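Arginine decarboxylase (Campylobacter jejuni subsp. jejuni, PDB 3NZP) probably catalyses the pyridoxal-phosphate-dependent decarboxylation of arginine to agmatine, a step in polyamine and spermidine biosynthesis. Local coordinates at residues I142-A147 / D168-R173; K177-L182 / L224-M229; A330-P335 / V442-F447; F447-D452 / T531-A536. One frame throughout, in Å; residues are numbered along the deposited sequence.

Contact 1. Residues I142-A147 / D168-R173; sequences IGFIAA and DIAKER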
# COMPACT_ATOMS: atom_id res chain seq x y z
N ILE B 142 13.27 15.98 -22.83
CA ILE B 142 14.31 15.83 -21.83
C ILE B 142 15.16 14.60 -22.13
O ILE B 142 16.36 14.58 -21.83
CB ILE B 142 13.70 15.74 -20.41
CG1 ILE B 142 14.75 15.23 -19.43
CG2 ILE B 142 12.51 14.83 -20.42
CD1 ILE B 142 14.23 15.10 -18.03
N GLY B 143 14.56 13.58 -22.75
CA GLY B 143 15.32 12.39 -23.10
C GLY B 143 16.39 12.78 -24.10
O GLY B 143 17.54 12.33 -24.04
N PHE B 144 15.97 13.64 -25.03
CA PHE B 144 16.83 14.18 -26.07
C PHE B 144 17.95 14.99 -25.44
O PHE B 144 19.12 14.83 -25.80
CB PHE B 144 16.03 15.10 -27.00
CG PHE B 144 15.65 14.47 -28.30
CD1 PHE B 144 16.43 14.66 -29.43
CD2 PHE B 144 14.51 13.68 -28.39
CE1 PHE B 144 16.08 14.06 -30.65
CE2 PHE B 144 14.16 13.08 -29.59
CZ PHE B 144 14.94 13.27 -30.72
N ILE B 145 17.61 15.87 -24.50
CA ILE B 145 18.70 16.65 -23.92
C ILE B 145 19.67 15.74 -23.19
O ILE B 145 20.84 16.06 -23.07
CB ILE B 145 18.24 17.80 -22.94
CG1 ILE B 145 18.35 17.36 -21.51
CG2 ILE B 145 16.81 18.26 -23.20
CD1 ILE B 145 18.16 18.52 -20.62
N ALA B 146 19.18 14.59 -22.71
CA ALA B 146 20.04 13.63 -22.01
C ALA B 146 21.04 13.08 -23.02
O ALA B 146 22.16 12.71 -22.66
CB ALA B 146 19.20 12.51 -21.43
N ALA B 147 20.62 13.01 -24.28
CA ALA B 147 21.48 12.52 -25.35
C ALA B 147 22.54 13.56 -25.66
O ALA B 147 23.73 13.25 -25.77
CB ALA B 147 20.65 12.25 -26.58
N ASP B 168 9.02 13.71 -34.84
CA ASP B 168 8.78 15.14 -34.94
C ASP B 168 9.81 15.95 -34.21
O ASP B 168 10.54 16.71 -34.83
CB ASP B 168 7.41 15.49 -34.39
CG ASP B 168 6.31 15.07 -35.31
OD1 ASP B 168 6.60 14.29 -36.24
OD2 ASP B 168 5.15 15.52 -35.10
N ILE B 169 9.87 15.81 -32.89
CA ILE B 169 10.82 16.61 -32.14
C ILE B 169 12.25 16.26 -32.51
O ILE B 169 13.19 16.93 -32.08
CB ILE B 169 10.66 16.48 -30.61
CG1 ILE B 169 11.54 15.36 -30.09
CG2 ILE B 169 9.21 16.20 -30.22
CD1 ILE B 169 11.76 15.48 -28.62
N ALA B 170 12.43 15.21 -33.30
CA ALA B 170 13.77 14.80 -33.70
C ALA B 170 14.37 15.85 -34.62
O ALA B 170 15.52 16.27 -34.45
CB ALA B 170 13.70 13.46 -34.41
N LYS B 171 13.55 16.25 -35.59
CA LYS B 171 13.94 17.24 -36.59
C LYS B 171 13.74 18.65 -36.06
O LYS B 171 13.77 19.62 -36.81
CB LYS B 171 13.12 17.02 -37.87
CG LYS B 171 11.60 17.01 -37.68
CD LYS B 171 10.86 16.46 -38.92
CE LYS B 171 11.19 14.98 -39.19
NZ LYS B 171 10.51 14.46 -40.42
N GLU B 172 13.54 18.75 -34.75
CA GLU B 172 13.36 20.03 -34.10
C GLU B 172 14.53 20.31 -33.17
O GLU B 172 14.90 21.46 -32.97
CB GLU B 172 12.07 20.04 -33.28
CG GLU B 172 10.95 20.87 -33.86
CD GLU B 172 9.85 21.14 -32.84
OE1 GLU B 172 8.92 21.92 -33.16
OE2 GLU B 172 9.91 20.56 -31.73
N ARG B 173 15.11 19.25 -32.61
CA ARG B 173 16.24 19.40 -31.70
C ARG B 173 17.55 19.55 -32.46
O ARG B 173 17.59 20.17 -33.52
CB ARG B 173 16.34 18.20 -30.76
CG ARG B 173 15.11 17.96 -29.92
CD ARG B 173 14.98 19.00 -28.85
NE ARG B 173 16.15 19.02 -27.99
CZ ARG B 173 16.23 19.70 -26.85
NH1 ARG B 173 15.19 20.43 -26.46
NH2 ARG B 173 17.33 19.66 -26.12
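F144 reaches out from helix 137-148 and sets its ring among I169, A170 and R173, at and just beyond the end of helix 160-170. It buries the most surface of any residue here and illustrates how one aromatic ring can join two neighbouring helices on the outside of a TIM barrel. The ring carbons divide the work: CD2 and CE2 of F144 meet the delta methyl of I169, with CE2 3.5 Å from I169 CD1. At the far end CZ of F144 lies 3.5 Å from A170 CA, so the ring touches backbone as well as side chain. On the CD1 side the aliphatic part of R173 runs past, with F144 CD1 3.6 Å from R173 CG.

R173 does not lie extended. Its chain bends at chi2 (-72°) and again at chi3 (-58°), which carries the guanidinium back past F144 CB toward I145, whose CG2 it meets through NH2. The guanidinium plane stands 56° from the phenyl plane. Beyond the contact, NH2 of R173 forms a salt bridge with E148, and NH1 forms another with E595 of the second subunit. The chemistry therefore separates along a single side chain: its methylenes serve the apolar packing round F144, while its charge is probably balanced by carboxylates on both subunits.

Contact 2. Residues K177-L182 / L224-M229; sequences KPNIGL and LEQFTM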
# COMPACT_ATOMS: atom_id res chain seq x y z
N LYS B 177 20.78 12.59 -31.02
CA LYS B 177 19.45 12.04 -30.81
C LYS B 177 19.53 10.73 -30.02
O LYS B 177 20.49 9.96 -30.15
CB LYS B 177 18.71 11.83 -32.14
CG LYS B 177 19.60 11.81 -33.38
CD LYS B 177 18.80 11.73 -34.69
CE LYS B 177 17.88 12.93 -34.89
NZ LYS B 177 18.62 14.24 -34.93
N PRO B 178 18.52 10.48 -29.18
CA PRO B 178 18.51 9.26 -28.38
C PRO B 178 18.28 8.01 -29.20
O PRO B 178 17.85 8.07 -30.36
CB PRO B 178 17.39 9.52 -27.38
CG PRO B 178 16.44 10.38 -28.15
CD PRO B 178 17.34 11.33 -28.88
N ASN B 179 18.59 6.87 -28.61
CA ASN B 179 18.39 5.60 -29.27
C ASN B 179 16.94 5.24 -29.09
O ASN B 179 16.35 5.52 -28.05
CB ASN B 179 19.25 4.53 -28.64
CG ASN B 179 20.63 4.52 -29.21
OD1 ASN B 179 21.55 3.92 -28.63
ND2 ASN B 179 20.79 5.17 -30.36
N ILE B 180 16.37 4.61 -30.10
CA ILE B 180 14.98 4.23 -30.04
C ILE B 180 14.81 2.75 -29.71
O ILE B 180 15.49 1.90 -30.28
CB ILE B 180 14.29 4.54 -31.37
CG1 ILE B 180 14.28 6.06 -31.59
CG2 ILE B 180 12.90 3.95 -31.38
CD1 ILE B 180 13.70 6.50 -32.92
N GLY B 181 13.92 2.44 -28.77
CA GLY B 181 13.69 1.05 -28.41
C GLY B 181 12.23 0.71 -28.67
O GLY B 181 11.37 1.57 -28.51
N LEU B 182 11.94 -0.52 -29.07
CA LEU B 182 10.54 -0.89 -29.32
C LEU B 182 10.08 -1.98 -28.35
O LEU B 182 10.68 -3.06 -28.30
CB LEU B 182 10.34 -1.38 -30.76
CG LEU B 182 10.62 -0.38 -31.89
CD1 LEU B 182 10.23 -1.00 -33.21
CD2 LEU B 182 9.83 0.90 -31.66
N LEU B 224 16.38 4.56 -38.92
CA LEU B 224 16.66 3.18 -38.55
C LEU B 224 17.92 3.11 -37.71
O LEU B 224 18.08 2.20 -36.91
CB LEU B 224 16.81 2.30 -39.78
CG LEU B 224 15.49 1.82 -40.40
CD1 LEU B 224 15.78 0.89 -41.56
CD2 LEU B 224 14.66 1.09 -39.34
N GLU B 225 18.80 4.07 -37.90
CA GLU B 225 20.04 4.12 -37.15
C GLU B 225 19.79 4.11 -35.64
O GLU B 225 20.60 3.61 -34.87
CB GLU B 225 20.81 5.38 -37.53
CG GLU B 225 21.31 5.40 -38.95
CD GLU B 225 22.58 4.57 -39.13
OE1 GLU B 225 23.16 4.62 -40.24
OE2 GLU B 225 22.99 3.88 -38.17
N GLN B 226 18.66 4.67 -35.23
CA GLN B 226 18.34 4.75 -33.82
C GLN B 226 17.77 3.47 -33.24
O GLN B 226 18.06 3.12 -32.10
CB GLN B 226 17.37 5.89 -33.56
CG GLN B 226 17.81 7.20 -34.20
CD GLN B 226 19.30 7.48 -34.03
OE1 GLN B 226 19.83 7.54 -32.91
NE2 GLN B 226 19.99 7.65 -35.16
N PHE B 227 16.95 2.77 -34.02
CA PHE B 227 16.36 1.53 -33.56
C PHE B 227 17.47 0.55 -33.20
O PHE B 227 18.03 -0.11 -34.07
CB PHE B 227 15.45 0.97 -34.65
CG PHE B 227 14.71 -0.27 -34.25
CD1 PHE B 227 14.49 -0.57 -32.91
CD2 PHE B 227 14.23 -1.14 -35.21
CE1 PHE B 227 13.79 -1.71 -32.53
CE2 PHE B 227 13.53 -2.30 -34.85
CZ PHE B 227 13.32 -2.59 -33.51
N THR B 228 17.80 0.43 -31.92
CA THR B 228 18.87 -0.47 -31.52
C THR B 228 18.49 -1.65 -30.62
O THR B 228 19.28 -2.59 -30.48
CB THR B 228 19.99 0.29 -30.83
OG1 THR B 228 19.48 1.00 -29.69
CG2 THR B 228 20.61 1.27 -31.79
N MSE B 229 17.31 -1.61 -30.01
CA MSE B 229 16.88 -2.73 -29.16
C MSE B 229 15.38 -2.87 -29.00
O MSE B 229 14.64 -1.89 -29.11
CB MSE B 229 17.51 -2.65 -27.76
CG MSE B 229 16.98 -1.54 -26.88
SE MSE B 229 17.29 -1.80 -24.94
CE MSE B 229 19.23 -1.70 -24.86
O HOH W 1 22.38 3.89 -32.68
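I180 uses both polar atoms of its backbone on the segment 224-229, the alternation expected where parallel strands lie side by side. Its N donates to Q226 O at 3.0 Å, while its O accepts from T228 N at 3.2 Å, so the two bonds straddle F227, the residue bridged with I180. They differ in approach: T228 N comes almost end-on to the carbonyl of I180, whereas I180 N stands 68° out of the carbonyl plane of Q226. Two residues on, L182 N donates to M229 O, in the carbonyl plane, over 3.0 Å; M229 is a selenomethionine. The backbones of N179 and G181 bond instead to strand 152-157, which satisfies the other edge of strand 179-183. At the start of the pairing a water receives a weak bond from N179 ND2 and donates to E225 O at 2.8 Å.

Apolar contacts accompany this ladder. F227 holds CG anti to its backbone N (chi1 -176°), which sends the ring along the sheet to L182; there L182 CD1 sits over one face in a CH-pi contact, 3.9 Å from the centroid of the F227 ring. I180 CG1 rests on Q226 CB, 3.7 Å away, and helix 208-220 covers both I180 and F227 through L218.

Strands 179-183 and 227-231 are consecutive in the closed eight-stranded parallel barrel, and the latter ends at H231, part of the pyridoxal-phosphate pocket. This is the TIM barrel of the fold-type III decarboxylases.

Contact 3. Residues A330-P335 / V442-F447; sequences AVLIAP and VNFSLF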
# COMPACT_ATOMS: atom_id res chain seq x y z
N ALA B 330 19.02 -4.33 2.38
CA ALA B 330 18.43 -3.71 3.56
C ALA B 330 17.79 -4.64 4.58
O ALA B 330 17.03 -5.55 4.23
CB ALA B 330 17.41 -2.68 3.12
N VAL B 331 18.07 -4.37 5.85
CA VAL B 331 17.50 -5.17 6.93
C VAL B 331 16.74 -4.23 7.84
O VAL B 331 17.25 -3.16 8.20
CB VAL B 331 18.60 -5.86 7.74
CG1 VAL B 331 17.96 -6.74 8.80
CG2 VAL B 331 19.49 -6.69 6.83
N LEU B 332 15.52 -4.61 8.20
CA LEU B 332 14.70 -3.80 9.08
C LEU B 332 14.73 -4.39 10.48
O LEU B 332 14.11 -5.42 10.73
CB LEU B 332 13.25 -3.76 8.56
CG LEU B 332 12.30 -2.72 9.18
CD1 LEU B 332 11.77 -3.20 10.50
CD2 LEU B 332 13.04 -1.40 9.33
N ILE B 333 15.46 -3.76 11.39
CA ILE B 333 15.56 -4.23 12.77
C ILE B 333 14.56 -3.49 13.65
O ILE B 333 14.44 -2.27 13.58
CB ILE B 333 16.96 -3.98 13.36
CG1 ILE B 333 17.99 -4.88 12.70
CG2 ILE B 333 16.93 -4.17 14.87
CD1 ILE B 333 18.55 -4.30 11.43
N ALA B 334 13.83 -4.24 14.48
CA ALA B 334 12.85 -3.64 15.38
C ALA B 334 12.85 -4.37 16.72
O ALA B 334 12.72 -5.58 16.77
CB ALA B 334 11.47 -3.71 14.75
N PRO B 335 13.02 -3.62 17.82
CA PRO B 335 13.04 -4.21 19.16
C PRO B 335 11.65 -4.67 19.64
O PRO B 335 10.64 -4.04 19.31
CB PRO B 335 13.61 -3.08 20.02
CG PRO B 335 13.08 -1.87 19.37
CD PRO B 335 13.27 -2.17 17.89
N VAL B 442 6.32 -5.78 18.16
CA VAL B 442 7.54 -5.16 17.65
C VAL B 442 7.35 -3.69 17.35
O VAL B 442 6.36 -3.28 16.75
CB VAL B 442 8.04 -5.83 16.36
CG1 VAL B 442 9.56 -5.77 16.29
CG2 VAL B 442 7.54 -7.26 16.27
N ASN B 443 8.34 -2.90 17.75
CA ASN B 443 8.30 -1.46 17.55
C ASN B 443 8.54 -1.06 16.10
O ASN B 443 9.62 -0.60 15.74
CB ASN B 443 9.37 -0.79 18.43
CG ASN B 443 9.19 0.71 18.53
OD1 ASN B 443 10.04 1.40 19.09
ND2 ASN B 443 8.08 1.22 17.99
N PHE B 444 7.53 -1.24 15.26
CA PHE B 444 7.67 -0.86 13.87
C PHE B 444 6.29 -0.90 13.25
O PHE B 444 5.31 -1.18 13.94
CB PHE B 444 8.60 -1.81 13.11
CG PHE B 444 7.96 -3.09 12.71
CD1 PHE B 444 7.44 -3.95 13.67
CD2 PHE B 444 7.85 -3.43 11.37
CE1 PHE B 444 6.81 -5.15 13.30
CE2 PHE B 444 7.23 -4.62 10.98
CZ PHE B 444 6.71 -5.48 11.96
N SER B 445 6.21 -0.63 11.95
CA SER B 445 4.92 -0.64 11.27
C SER B 445 4.93 -1.64 10.11
O SER B 445 5.81 -1.58 9.24
CB SER B 445 4.60 0.78 10.77
OG SER B 445 3.28 0.88 10.26
N LEU B 446 3.96 -2.56 10.11
CA LEU B 446 3.83 -3.58 9.06
C LEU B 446 3.19 -2.99 7.80
O LEU B 446 2.85 -3.71 6.86
CB LEU B 446 2.99 -4.77 9.54
CG LEU B 446 3.73 -5.87 10.31
CD1 LEU B 446 2.74 -6.86 10.90
CD2 LEU B 446 4.70 -6.59 9.38
N PHE B 447 3.00 -1.67 7.80
CA PHE B 447 2.43 -0.97 6.66
C PHE B 447 3.46 -0.00 6.14
O PHE B 447 3.46 0.35 4.97
CB PHE B 447 1.17 -0.21 7.07
CG PHE B 447 -0.03 -1.09 7.27
CD1 PHE B 447 -0.07 -2.00 8.33
CD2 PHE B 447 -1.10 -1.04 6.39
CE1 PHE B 447 -1.15 -2.85 8.49
CE2 PHE B 447 -2.20 -1.89 6.55
CZ PHE B 447 -2.22 -2.80 7.60
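P335 O accepts a hydrogen bond from N443 N at 3.0 Å, and at 173° the bond is almost straight. It continues the antiparallel pairing of strands 330-341 and 438-442 in the mixed beta sheet beyond the barrel, just where the second strand gives way to an inverse gamma turn centred on N443. The example shows how a strand can turn aside while its neighbour runs on. N443 CB packs near the proline ring, 4.0 Å from P335 CG. A bound sulfate, probably from the crystallisation liquor, lies about 3 Å from the side chain of N443 (nearest atoms).

Apolar side chains add to the bond. The CB of A334 meets V442 CG1 and, from another direction, F444 CB at 3.8 Å. F444 takes the least common first torsion (chi1 80°), its CG placed between backbone N and carbonyl carbon; this runs the ring across the direction of strand 330-341, with its CD2 side nearest L332. The ring also stacks with F513 of strand 510-513, which adjoins strand 330-341 in the sheet. On the L332 side, a single methyl makes the contact: L332 CD1 lies 4.0 Å from F444 CD2.

Contact 4. Residues F447-D452 / T531-A536; sequences FQSMPD and THPTEA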
# COMPACT_ATOMS: atom_id res chain seq x y z
N PHE B 447 3.00 -1.67 7.80
CA PHE B 447 2.43 -0.97 6.66
C PHE B 447 3.46 -0.00 6.14
O PHE B 447 3.46 0.35 4.97
CB PHE B 447 1.17 -0.21 7.07
CG PHE B 447 -0.03 -1.09 7.27
CD1 PHE B 447 -0.07 -2.00 8.33
CD2 PHE B 447 -1.10 -1.04 6.39
CE1 PHE B 447 -1.15 -2.85 8.49
CE2 PHE B 447 -2.20 -1.89 6.55
CZ PHE B 447 -2.22 -2.80 7.60
N GLN B 448 4.35 0.43 7.02
CA GLN B 448 5.38 1.37 6.64
C GLN B 448 6.57 0.71 5.98
O GLN B 448 6.86 0.97 4.81
CB GLN B 448 5.85 2.18 7.85
CG GLN B 448 7.08 3.05 7.59
CD GLN B 448 6.84 4.17 6.58
OE1 GLN B 448 7.79 4.73 6.01
NE2 GLN B 448 5.58 4.52 6.36
N SER B 449 7.27 -0.16 6.71
CA SER B 449 8.45 -0.80 6.15
C SER B 449 8.18 -2.07 5.36
O SER B 449 9.03 -2.51 4.60
CB SER B 449 9.44 -1.13 7.27
OG SER B 449 9.74 0.02 8.02
N MSE B 450 7.00 -2.64 5.54
CA MSE B 450 6.66 -3.88 4.84
C MSE B 450 5.26 -3.89 4.25
O MSE B 450 4.39 -4.64 4.69
CB MSE B 450 6.83 -5.08 5.78
CG MSE B 450 8.25 -5.61 5.85
SE MSE B 450 8.63 -6.56 7.50
CE MSE B 450 9.32 -5.11 8.55
N PRO B 451 5.03 -3.06 3.23
CA PRO B 451 3.73 -2.98 2.57
C PRO B 451 3.40 -4.25 1.78
O PRO B 451 2.26 -4.72 1.82
CB PRO B 451 3.87 -1.74 1.68
CG PRO B 451 5.33 -1.76 1.33
CD PRO B 451 5.98 -2.09 2.65
N ASP B 452 4.39 -4.81 1.08
CA ASP B 452 4.21 -6.04 0.28
C ASP B 452 3.63 -7.16 1.11
O ASP B 452 3.18 -8.17 0.57
CB ASP B 452 5.52 -6.51 -0.35
CG ASP B 452 5.67 -6.09 -1.81
OD1 ASP B 452 6.55 -6.63 -2.53
OD2 ASP B 452 4.89 -5.22 -2.24
N THR B 531 6.19 7.61 10.35
CA THR B 531 7.09 7.91 9.24
C THR B 531 8.24 6.93 9.10
O THR B 531 8.51 6.12 9.99
CB THR B 531 7.70 9.33 9.35
OG1 THR B 531 8.59 9.39 10.48
CG2 THR B 531 6.59 10.37 9.50
N HIS B 532 8.92 7.00 7.95
CA HIS B 532 10.04 6.12 7.65
C HIS B 532 10.95 6.08 8.89
O HIS B 532 11.26 7.11 9.49
CB HIS B 532 10.77 6.65 6.41
CG HIS B 532 11.84 5.74 5.89
ND1 HIS B 532 12.75 5.11 6.72
CD2 HIS B 532 12.21 5.42 4.62
CE1 HIS B 532 13.64 4.46 5.98
NE2 HIS B 532 13.33 4.63 4.71
N PRO B 533 11.36 4.87 9.30
CA PRO B 533 12.23 4.74 10.46
C PRO B 533 13.63 5.26 10.19
O PRO B 533 13.98 5.52 9.04
CB PRO B 533 12.20 3.23 10.75
CG PRO B 533 12.00 2.64 9.40
CD PRO B 533 10.97 3.55 8.78
N THR B 534 14.43 5.43 11.24
CA THR B 534 15.78 5.92 11.04
C THR B 534 16.55 4.90 10.20
O THR B 534 16.44 3.70 10.42
CB THR B 534 16.51 6.10 12.37
OG1 THR B 534 15.89 7.16 13.11
CG2 THR B 534 17.96 6.43 12.13
N GLU B 535 17.31 5.37 9.22
CA GLU B 535 18.08 4.45 8.40
C GLU B 535 19.55 4.82 8.49
O GLU B 535 19.90 5.98 8.69
CB GLU B 535 17.62 4.49 6.95
CG GLU B 535 18.04 5.72 6.17
CD GLU B 535 17.66 5.61 4.69
OE1 GLU B 535 16.43 5.63 4.37
OE2 GLU B 535 18.59 5.49 3.84
N ALA B 536 20.41 3.82 8.35
CA ALA B 536 21.84 4.05 8.43
C ALA B 536 22.54 3.16 7.42
O ALA B 536 22.09 2.04 7.18
CB ALA B 536 22.34 3.75 9.83
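Q448 points its side chain at H532, and its amide oxygen lies near the backbone there, 3.1 Å from H532 CA. The side chain starts with CG anti to the backbone N (chi1 171°) and then bends at chi2 (65°), a course that swings OE1 over the peptide joining T531 to H532. H532 N is also close, yet its angle to Q448 OE1 is too poor for a hydrogen bond. Farther back, Q448 CG lies 4.1 Å from P533 CD, the two side chains crossing obliquely. S449 completes the contact from beside Q448: its hydroxyl oxygen OG faces the proline ring, 3.7 Å from P533 CG.

The imidazole of H532 folds toward its own chain, where ND1 donates to P533 O at 2.7 Å, reaching a lone pair of that carbonyl although the oxygen lies 22° out of the imidazole plane. NE2 of H532 bonds to E521, so both nitrogens have partners and the ring's rotation is fixed. This part of the chain leads into strand 534-540, which pairs with strand 47-50, while S449 and M450 rest on L332 of strand 330-341 in the same sheet. Across the contact no hydrogen bond is made; the segments meet by van der Waals contact, mostly of Q448 OE1 and S449 OG with C-H groups, and the bonds that hold H532 come from its own segment and from E521.

How the contacts relate
Along the chain the four contacts follow one another in series, none enclosing or crossing another. Contact 1 closes a loop of 20 residues between two outer helices of the barrel domain; contact 2 then closes one of 41 between adjacent barrel strands. The two touch, F144 packing on K177 and P178. Contact 3, about 45 Å from both by centres, returns the chain to the beta domain after 106 residues that include several helices. Contact 4 begins at F447, where contact 3 ends, and closes 78 residues more. Contacts 3 and 4, with centres 7 Å apart, meet where the methyl of selenomethionine M450 packs on F444, tying 447-452 against the shared sheet.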